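Local coordinates for uncharacterized protein AF_0941 (Archaeoglobus fulgidus, PDB 1YOZ) that is of unknown function but forms an all-helical subunit that pairs with a second copy of itself, at residues B[4-9]-B[44-49]; B[69-74]-B[104-109]. One frame throughout, in Å; residues are numbered along the deposited sequence.

Interaction 1: residues B[4-9]-B[44-49]; sequences LYINSF and EEILNL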
loop_
_atom_site.group_PDB
_atom_site.type_symbol
_atom_site.label_atom_id
_atom_site.label_comp_id
_atom_site.label_asym_id
_atom_site.label_seq_id
_atom_site.Cartn_x
_atom_site.Cartn_y
_atom_site.Cartn_z
ATOM N N LEU B 4 -0.934 -7.018 7.870
ATOM C CA LEU B 4 -0.803 -7.834 6.691
ATOM C C LEU B 4 -1.172 -7.093 5.430
ATOM O O LEU B 4 -2.217 -6.433 5.355
ATOM C CB LEU B 4 -1.637 -9.144 6.840
ATOM C CG LEU B 4 -1.656 -10.171 5.696
ATOM C CD1 LEU B 4 -0.331 -10.924 5.382
ATOM C CD2 LEU B 4 -2.809 -11.217 5.900
ATOM N N TYR B 5 -0.314 -7.206 4.432
ATOM C CA TYR B 5 -0.631 -6.653 3.099
ATOM C C TYR B 5 0.251 -7.315 2.091
ATOM O O TYR B 5 1.351 -6.820 1.769
ATOM C CB TYR B 5 -0.475 -5.114 3.043
ATOM C CG TYR B 5 -0.741 -4.479 1.672
ATOM C CD1 TYR B 5 0.176 -3.599 1.081
ATOM C CD2 TYR B 5 -1.910 -4.748 0.974
ATOM C CE1 TYR B 5 -0.106 -2.974 -0.124
ATOM C CE2 TYR B 5 -2.190 -4.140 -0.249
ATOM C CZ TYR B 5 -1.305 -3.257 -0.790
ATOM O OH TYR B 5 -1.579 -2.725 -2.028
ATOM N N ILE B 6 -0.227 -8.462 1.615
ATOM C CA ILE B 6 0.309 -9.111 0.454
ATOM C C ILE B 6 -0.136 -8.388 -0.847
ATOM O O ILE B 6 -1.305 -8.068 -1.018
ATOM C CB ILE B 6 -0.119 -10.633 0.436
ATOM C CG1 ILE B 6 0.555 -11.397 1.597
ATOM C CG2 ILE B 6 0.194 -11.258 -0.886
ATOM C CD1 ILE B 6 0.013 -12.849 1.862
ATOM N N ASN B 7 0.826 -8.109 -1.742
ATOM C CA ASN B 7 0.581 -7.578 -3.062
ATOM C C ASN B 7 1.849 -7.803 -3.866
ATOM O O ASN B 7 2.828 -7.045 -3.741
ATOM C CB ASN B 7 0.239 -6.058 -2.999
ATOM C CG ASN B 7 -0.140 -5.492 -4.333
ATOM O OD1 ASN B 7 0.198 -6.049 -5.373
ATOM N ND2 ASN B 7 -0.775 -4.313 -4.324
ATOM N N SER B 8 1.821 -8.889 -4.644
ATOM C CA SER B 8 2.948 -9.366 -5.420
ATOM C C SER B 8 3.283 -8.412 -6.541
ATOM O O SER B 8 4.457 -8.190 -6.802
ATOM C CB SER B 8 2.625 -10.756 -5.978
ATOM O OG SER B 8 2.587 -11.683 -4.876
ATOM N N PHE B 9 2.264 -7.813 -7.157
ATOM C CA PHE B 9 2.542 -6.885 -8.258
ATOM C C PHE B 9 3.305 -5.673 -7.751
ATOM O O PHE B 9 4.357 -5.262 -8.337
ATOM C CB PHE B 9 1.280 -6.439 -8.995
ATOM C CG PHE B 9 1.555 -5.527 -10.147
ATOM C CD1 PHE B 9 1.851 -6.049 -11.410
ATOM C CD2 PHE B 9 1.535 -4.140 -9.978
ATOM C CE1 PHE B 9 2.143 -5.205 -12.482
ATOM C CE2 PHE B 9 1.843 -3.286 -11.036
ATOM C CZ PHE B 9 2.132 -3.812 -12.290
ATOM N N GLU B 44 -5.446 -16.164 -2.977
ATOM C CA GLU B 44 -5.302 -17.533 -2.432
ATOM C C GLU B 44 -4.306 -17.562 -1.300
ATOM O O GLU B 44 -4.589 -18.163 -0.288
ATOM C CB GLU B 44 -4.917 -18.548 -3.502
ATOM C CG GLU B 44 -4.660 -19.981 -2.878
ATOM C CD GLU B 44 -4.332 -20.993 -3.935
ATOM O OE1 GLU B 44 -3.295 -20.777 -4.636
ATOM O OE2 GLU B 44 -5.119 -21.969 -4.067
ATOM N N GLU B 45 -3.137 -16.917 -1.437
ATOM C CA GLU B 45 -2.179 -16.882 -0.300
ATOM C C GLU B 45 -2.831 -16.269 0.940
ATOM O O GLU B 45 -2.720 -16.796 2.085
ATOM C CB GLU B 45 -0.884 -16.098 -0.653
ATOM C CG GLU B 45 0.091 -16.127 0.475
ATOM C CD GLU B 45 1.516 -15.627 0.135
ATOM O OE1 GLU B 45 1.771 -15.154 -1.011
ATOM O OE2 GLU B 45 2.374 -15.712 1.053
ATOM N N ILE B 46 -3.528 -15.143 0.716
ATOM C CA ILE B 46 -4.200 -14.417 1.796
ATOM C C ILE B 46 -5.280 -15.307 2.457
ATOM O O ILE B 46 -5.351 -15.472 3.700
ATOM C CB ILE B 46 -4.865 -13.114 1.238
ATOM C CG1 ILE B 46 -3.769 -12.134 0.740
ATOM C CG2 ILE B 46 -5.772 -12.446 2.280
ATOM C CD1 ILE B 46 -4.244 -11.126 -0.295
ATOM N N LEU B 47 -6.116 -15.878 1.610
ATOM C CA LEU B 47 -7.121 -16.812 2.118
ATOM C C LEU B 47 -6.475 -17.923 2.948
ATOM O O LEU B 47 -6.955 -18.194 4.036
ATOM C CB LEU B 47 -8.012 -17.329 1.001
ATOM C CG LEU B 47 -9.254 -16.474 0.722
ATOM C CD1 LEU B 47 -9.955 -17.004 -0.490
ATOM C CD2 LEU B 47 -10.208 -16.498 1.902
ATOM N N ASN B 48 -5.349 -18.483 2.493
ATOM C CA ASN B 48 -4.639 -19.542 3.259
ATOM C C ASN B 48 -4.005 -19.164 4.597
ATOM O O ASN B 48 -3.949 -19.990 5.530
ATOM C CB ASN B 48 -3.647 -20.307 2.372
ATOM C CG ASN B 48 -4.340 -21.147 1.339
ATOM O OD1 ASN B 48 -5.559 -21.362 1.416
ATOM N ND2 ASN B 48 -3.587 -21.612 0.339
ATOM N N LEU B 49 -3.539 -17.913 4.730
ATOM C CA LEU B 49 -3.139 -17.386 6.035
ATOM C C LEU B 49 -4.297 -17.381 7.034
ATOM O O LEU B 49 -4.135 -17.636 8.256
ATOM C CB LEU B 49 -2.617 -15.947 5.863
ATOM C CG LEU B 49 -1.316 -15.808 5.098
ATOM C CD1 LEU B 49 -0.876 -14.291 5.136
ATOM C CD2 LEU B 49 -0.264 -16.607 5.751
#

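Interaction 2: residues B[69-74]-B[104-109]; sequences TYVVSQ and EIALYI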
loop_
_atom_site.group_PDB
_atom_site.type_symbol
_atom_site.label_atom_id
_atom_site.label_comp_id
_atom_site.label_asym_id
_atom_site.label_seq_id
_atom_site.Cartn_x
_atom_site.Cartn_y
_atom_site.Cartn_z
ATOM N N THR B 69 -8.782 -1.815 -3.324
ATOM C CA THR B 69 -8.466 -0.381 -3.598
ATOM C C THR B 69 -7.168 -0.124 -4.376
ATOM O O THR B 69 -7.101 0.811 -5.188
ATOM C CB THR B 69 -8.639 0.518 -2.291
ATOM O OG1 THR B 69 -7.790 0.057 -1.257
ATOM C CG2 THR B 69 -10.004 0.326 -1.761
ATOM N N TYR B 70 -6.141 -0.971 -4.210
ATOM C CA TYR B 70 -4.939 -0.868 -5.046
ATOM C C TYR B 70 -5.308 -1.123 -6.472
ATOM O O TYR B 70 -4.863 -0.396 -7.368
ATOM C CB TYR B 70 -3.854 -1.906 -4.654
ATOM C CG TYR B 70 -2.615 -1.818 -5.527
ATOM C CD1 TYR B 70 -1.555 -0.960 -5.194
ATOM C CD2 TYR B 70 -2.482 -2.594 -6.679
ATOM C CE1 TYR B 70 -0.409 -0.887 -5.989
ATOM C CE2 TYR B 70 -1.326 -2.491 -7.484
ATOM C CZ TYR B 70 -0.306 -1.643 -7.121
ATOM O OH TYR B 70 0.811 -1.501 -7.906
ATOM N N VAL B 71 -6.100 -2.165 -6.721
ATOM C CA VAL B 71 -6.386 -2.500 -8.124
ATOM C C VAL B 71 -7.233 -1.364 -8.763
ATOM O O VAL B 71 -6.907 -0.857 -9.845
ATOM C CB VAL B 71 -7.042 -3.858 -8.250
ATOM C CG1 VAL B 71 -7.678 -4.081 -9.646
ATOM C CG2 VAL B 71 -5.963 -4.929 -7.986
ATOM N N VAL B 72 -8.300 -0.974 -8.095
ATOM C CA VAL B 72 -9.145 0.052 -8.718
ATOM C C VAL B 72 -8.467 1.411 -8.939
ATOM O O VAL B 72 -8.816 2.099 -9.906
ATOM C CB VAL B 72 -10.516 0.211 -8.041
ATOM C CG1 VAL B 72 -11.189 -1.141 -7.802
ATOM C CG2 VAL B 72 -10.379 0.970 -6.756
ATOM N N SER B 73 -7.508 1.791 -8.082
ATOM C CA SER B 73 -7.005 3.174 -7.971
ATOM C C SER B 73 -5.506 3.373 -8.199
ATOM O O SER B 73 -5.095 4.506 -8.424
ATOM C CB SER B 73 -7.310 3.761 -6.589
ATOM O OG SER B 73 -8.705 3.844 -6.323
ATOM N N GLN B 74 -4.675 2.328 -8.096
ATOM C CA GLN B 74 -3.234 2.493 -8.245
ATOM C C GLN B 74 -2.636 1.617 -9.323
ATOM O O GLN B 74 -1.568 1.928 -9.835
ATOM C CB GLN B 74 -2.484 2.167 -6.940
ATOM C CG GLN B 74 -2.597 3.183 -5.822
ATOM C CD GLN B 74 -2.012 4.541 -6.211
ATOM O OE1 GLN B 74 -0.835 4.652 -6.598
ATOM N NE2 GLN B 74 -2.835 5.581 -6.104
ATOM N N GLU B 104 -12.117 -6.401 -14.040
ATOM C CA GLU B 104 -12.349 -7.822 -13.735
ATOM C C GLU B 104 -11.510 -8.309 -12.549
ATOM O O GLU B 104 -11.941 -9.190 -11.839
ATOM C CB GLU B 104 -12.053 -8.724 -14.926
ATOM C CG GLU B 104 -13.112 -8.707 -16.025
ATOM C CD GLU B 104 -12.507 -8.928 -17.410
ATOM O OE1 GLU B 104 -11.464 -9.630 -17.515
ATOM O OE2 GLU B 104 -13.087 -8.399 -18.398
ATOM N N ILE B 105 -10.301 -7.770 -12.385
ATOM C CA ILE B 105 -9.437 -8.129 -11.208
ATOM C C ILE B 105 -10.118 -7.639 -9.916
ATOM O O ILE B 105 -10.282 -8.392 -8.964
ATOM C CB ILE B 105 -8.022 -7.519 -11.357
ATOM C CG1 ILE B 105 -7.250 -8.150 -12.537
ATOM C CG2 ILE B 105 -7.197 -7.742 -10.119
ATOM C CD1 ILE B 105 -6.010 -7.313 -12.974
ATOM N N ALA B 106 -10.563 -6.374 -9.907
ATOM C CA ALA B 106 -11.250 -5.792 -8.714
ATOM C C ALA B 106 -12.437 -6.635 -8.360
ATOM O O ALA B 106 -12.672 -6.985 -7.190
ATOM C CB ALA B 106 -11.715 -4.376 -8.989
ATOM N N LEU B 107 -13.222 -6.930 -9.393
ATOM C CA LEU B 107 -14.427 -7.711 -9.236
ATOM C C LEU B 107 -14.098 -9.115 -8.721
ATOM O O LEU B 107 -14.805 -9.649 -7.868
ATOM C CB LEU B 107 -15.210 -7.744 -10.572
ATOM C CG LEU B 107 -16.139 -6.540 -10.859
ATOM C CD1 LEU B 107 -16.768 -6.661 -12.285
ATOM C CD2 LEU B 107 -17.214 -6.360 -9.792
ATOM N N TYR B 108 -13.040 -9.723 -9.247
ATOM C CA TYR B 108 -12.561 -11.029 -8.718
ATOM C C TYR B 108 -12.203 -10.970 -7.219
ATOM O O TYR B 108 -12.522 -11.879 -6.442
ATOM C CB TYR B 108 -11.344 -11.553 -9.533
ATOM C CG TYR B 108 -10.824 -12.891 -9.058
ATOM C CD1 TYR B 108 -11.183 -14.076 -9.718
ATOM C CD2 TYR B 108 -9.988 -12.986 -7.943
ATOM C CE1 TYR B 108 -10.734 -15.302 -9.275
ATOM C CE2 TYR B 108 -9.515 -14.205 -7.494
ATOM C CZ TYR B 108 -9.880 -15.378 -8.168
ATOM O OH TYR B 108 -9.416 -16.619 -7.702
ATOM N N ILE B 109 -11.516 -9.916 -6.807
ATOM C CA ILE B 109 -11.130 -9.762 -5.371
ATOM C C ILE B 109 -12.404 -9.590 -4.542
ATOM O O ILE B 109 -12.581 -10.151 -3.428
ATOM C CB ILE B 109 -10.161 -8.529 -5.162
ATOM C CG1 ILE B 109 -8.776 -8.792 -5.806
ATOM C CG2 ILE B 109 -10.048 -8.176 -3.683
ATOM C CD1 ILE B 109 -7.927 -7.564 -6.083
#

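Interaction 1: residues B[4-9]-B[44-49]
Ile6 reaches helix 32-51 at Glu45, Ile46 and Leu49, and it loses more surface to this contact than any other residue of the two segments. Its CG1 lies beside the backbone N (chi1 -67°) and the chain then runs out extended, which carries CD1 to the helix. The Ile6 and Glu45 side chains cross at about a right angle, with Ile6 CD1 3.6 Å from Glu45 CG. On the Leu49 side the same Ile6 CD1 sits 3.7 Å from Leu49 CD1. Nearer the backbone, Ile46 comes in with CG1, which packs 4.0 Å from Ile6 CB; although the CB of Ile46 does not aim at the N-terminal segment, the end of the side chain swings closer. Leu4 adds the next apolar step: its CD1 is 3.4 Å from Leu49 CD1, a tight fit for two methyl groups.

Residues 4-7 are an extended lead-in to helix 8-18, laid against helix 32-51 of an all-helical fold. Successive side chains alternate, with Leu4 and Ile6 turned to the helix and Tyr5 and Asn7 turned from it. On that far side Asn7 ND2 donates to Tyr5 OH at 2.9 Å, nearly straight at 167° and in the plane of the amide. Asn7 is the N-cap of helix 8-18, its OD1 accepting from Leu10 N, so both ends of the amide are held. Glu45 turns its polar end to the second subunit, where OE2 is hydrogen-bonded to His2 NE2; Met3 of that subunit packs on Leu4, Ile6 and Leu49.

Interaction 2: residues B[69-74]-B[104-109]
Val71 and Val72 meet Ile105, Ala106 and Ile109 where helices 57-73 and 99-113 run side by side in nearly opposite directions. The short segment axes approach to 8.9 Å at an angle of 162°, and the backbones come closest at Val71 and Ala106, whose CA atoms are 5.9 Å apart.

Apolar contacts carry the interface, and Val71 supplies most of them. Both its methyls meet Ile105 CG2, but only CG1 rests against Ala106 and only CG2 reaches Ile109. CG1, set anti to its own backbone N (chi1 165°), points at the first turn of residues 104-109 and lies 3.7 Å from Ile105 CG2; against the main chain, Val71 CG1 is 3.7 Å from Ala106 N. One turn further on, Val71 CG2 is 3.8 Å from Ile109 CD1. Val71 thus fits among three residues of the partner helix; its side chain crosses that of Ile105 at about a right angle and that of Ile109 at a slant. Val72 makes a single methyl-to-methyl contact at the exposed margin: its CG1 is 3.5 Å from Ala106 CB, which is snug. The small alanine side chain goes with this close backbone approach.

No hydrogen bond crosses between the segments. Backbone hydrogen bonds stay within each segment, for example Ile109 N to Ile105 O, and Gln74 N to Tyr70 O where helix 57-73 ends. The hydroxyl of Tyr70, off to one side of the contact, is hydrogen-bonded to His78 ND1.

The antiparallel pair packs against a third helix, 32-51: Phe39 of that helix touches Val71, and Phe36 touches Ile105. Ile109 extends the pairing back along helix 57-73 to Leu67 and Lys68.

Overall arrangement
The centres of interactions 1 and 2 lie about 14 Å apart, the first closing along the chain before the second opens. Tyr70 brings them together. Its CG is 3.3 Å from Asn7 ND2, its CB 3.6 Å from Tyr5 OH, and its OH 3.4 Å from Phe9 CD2, all by packing. Helix 32-51 supplies one side of interaction 1, and its Phe39 bridges the two contacts by also packing on Asn7. Both contacts lie within one chain, but the second subunit is within reach of six residues of interaction 1, where the two Tyr5 rings meet, and of one residue, Gln74, of interaction 2. The function is unknown, so neither contact can be tied to an active site.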